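Local coordinates for protein lysozyme (Asticcacaulis excentricus, PDB 6H9D) that is the lysozyme-like muramidase domain of SpmX, a peptidoglycan hydrolase by family, probably co-opted from a phage lysin and linked to cell morphogenesis and stalk synthesis, at residues F81-S86 with S144-P149. Sequence-based numbering, arbitrary orientation.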
loop_
_atom_site.group_PDB
_atom_site.type_symbol
_atom_site.label_atom_id
_atom_site.label_comp_id
_atom_site.label_asym_id
_atom_site.label_seq_id
_atom_site.Cartn_x
_atom_site.Cartn_y
_atom_site.Cartn_z
ATOM N N PHE A 81 1.094 0.043 11.850
ATOM C CA PHE A 81 -0.103 -0.344 11.111
ATOM C C PHE A 81 -0.172 0.429 9.791
ATOM O O PHE A 81 -0.361 -0.167 8.763
ATOM C CB PHE A 81 -1.357 -0.097 11.946
ATOM C CG PHE A 81 -2.600 -0.581 11.249
ATOM C CD1 PHE A 81 -2.825 -1.941 11.108
ATOM C CD2 PHE A 81 -3.439 0.311 10.599
ATOM C CE1 PHE A 81 -3.942 -2.405 10.426
ATOM C CE2 PHE A 81 -4.556 -0.153 9.920
ATOM C CZ PHE A 81 -4.787 -1.510 9.816
ATOM N N ASP A 82 -0.004 1.755 9.861
ATOM C CA ASP A 82 -0.063 2.641 8.706
ATOM C C ASP A 82 0.967 2.189 7.650
ATOM O O ASP A 82 0.655 2.092 6.480
ATOM C CB ASP A 82 0.227 4.085 9.114
ATOM C CG ASP A 82 -0.924 4.828 9.772
ATOM O OD1 ASP A 82 -2.077 4.314 9.758
ATOM O OD2 ASP A 82 -0.662 5.927 10.266
ATOM N N ALA A 83 2.211 1.961 8.080
ATOM C CA ALA A 83 3.292 1.512 7.162
ATOM C C ALA A 83 2.967 0.136 6.561
ATOM O O ALA A 83 3.243 -0.091 5.378
ATOM C CB ALA A 83 4.624 1.476 7.868
ATOM N N LEU A 84 2.443 -0.787 7.380
ATOM C CA LEU A 84 2.092 -2.127 6.865
ATOM C C LEU A 84 0.939 -2.044 5.849
ATOM O O LEU A 84 0.948 -2.777 4.881
ATOM C CB LEU A 84 1.753 -3.077 8.014
ATOM C CG LEU A 84 2.952 -3.548 8.838
ATOM C CD1 LEU A 84 2.497 -4.441 9.972
ATOM C CD2 LEU A 84 3.992 -4.266 7.992
ATOM N N VAL A 85 -0.030 -1.152 6.067
ATOM C CA VAL A 85 -1.124 -0.974 5.111
ATOM C C VAL A 85 -0.580 -0.456 3.774
ATOM O O VAL A 85 -0.961 -0.938 2.714
ATOM C CB VAL A 85 -2.205 -0.037 5.669
ATOM C CG1 VAL A 85 -3.191 0.361 4.586
ATOM C CG2 VAL A 85 -2.946 -0.674 6.831
ATOM N N SER A 86 0.358 0.496 3.832
ATOM C CA SER A 86 0.974 1.055 2.655
ATOM C C SER A 86 1.697 -0.056 1.898
ATOM O O SER A 86 1.556 -0.206 0.671
ATOM C CB SER A 86 1.922 2.192 3.000
ATOM O OG SER A 86 2.546 2.710 1.818
ATOM N N SER A 144 10.758 4.054 7.467
ATOM C CA SER A 144 10.881 5.209 8.386
ATOM C C SER A 144 9.653 5.299 9.288
ATOM O O SER A 144 9.794 5.327 10.507
ATOM C CB SER A 144 11.096 6.510 7.673
ATOM O OG SER A 144 12.421 6.581 7.180
ATOM N N LEU A 145 8.467 5.293 8.679
ATOM C CA LEU A 145 7.235 5.390 9.457
ATOM C C LEU A 145 7.115 4.180 10.386
ATOM O O LEU A 145 6.805 4.318 11.577
ATOM C CB LEU A 145 6.028 5.473 8.511
ATOM C CG LEU A 145 4.657 5.565 9.194
ATOM C CD1 LEU A 145 4.583 6.818 10.078
ATOM C CD2 LEU A 145 3.530 5.592 8.175
ATOM N N PHE A 146 7.316 2.987 9.812
ATOM C CA PHE A 146 7.160 1.724 10.520
ATOM C C PHE A 146 7.949 1.743 11.835
ATOM O O PHE A 146 7.475 1.209 12.839
ATOM C CB PHE A 146 7.639 0.549 9.664
ATOM C CG PHE A 146 7.466 -0.803 10.312
ATOM C CD1 PHE A 146 6.220 -1.431 10.341
ATOM C CD2 PHE A 146 8.548 -1.460 10.875
ATOM C CE1 PHE A 146 6.060 -2.675 10.934
ATOM C CE2 PHE A 146 8.392 -2.712 11.450
ATOM C CZ PHE A 146 7.148 -3.313 11.500
ATOM N N LEU A 147 9.162 2.321 11.797
ATOM C CA LEU A 147 10.081 2.309 12.919
ATOM C C LEU A 147 9.993 3.602 13.756
ATOM O O LEU A 147 10.812 3.811 14.593
ATOM C CB LEU A 147 11.504 2.123 12.370
ATOM C CG LEU A 147 11.790 0.777 11.715
ATOM C CD1 LEU A 147 13.158 0.773 11.055
ATOM C CD2 LEU A 147 11.671 -0.348 12.716
ATOM N N THR A 148 9.006 4.472 13.517
ATOM C CA THR A 148 8.782 5.652 14.378
ATOM C C THR A 148 7.811 5.277 15.499
ATOM O O THR A 148 6.691 4.829 15.241
ATOM C CB THR A 148 8.236 6.833 13.571
ATOM O OG1 THR A 148 9.104 7.074 12.460
ATOM C CG2 THR A 148 8.054 8.089 14.401
ATOM N N PRO A 149 8.198 5.410 16.789
ATOM C CA PRO A 149 7.291 5.087 17.903
ATOM C C PRO A 149 5.900 5.743 17.847
ATOM O O PRO A 149 5.822 6.930 17.490
ATOM C CB PRO A 149 8.052 5.651 19.113
ATOM C CG PRO A 149 9.525 5.544 18.726
ATOM C CD PRO A 149 9.547 5.809 17.234
#
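Ala83 and Phe146 bring two helices together, their CA atoms 5.1 Å apart where the last turn of helix 133-146 meets helix 78-91. So near an approach suits alanine: its methyl CB points at the other backbone and lies 3.6 Å from Phe146 CB, near the plane of the phenyl ring and at its edge. With CG anti to the backbone N (chi1 -178°), the Phe146 ring is carried across helix 78-91, roughly at right angles to its axis, to Leu84, whose CG stands 3.8 Å from CE1, obliquely to the ring. The contact joins the C-terminal helix to helix 78-91 in the helical lobe of the phage-lysozyme fold; Val110 and Ala114 of helix 110-116 also touch Phe146. On the other flank of Ala83, the branched Leu145 reaches over with CD2, 3.8 Å from Asp82 CB and 3.9 Å from Ala83 N. Asp82 thus offers only its methylene to the leucine; its buried carboxylate is satisfied elsewhere, OD2 by Ser7 OG and OD1 by Gln78 NE2. Leu147 leaves the helical conformation, yet Thr148 O accepts a hydrogen bond from Asn79 ND2 of helix 78-91, and Thr148 OG1 donates one back to Ser144 O at 2.7 Å, from above the carbonyl plane.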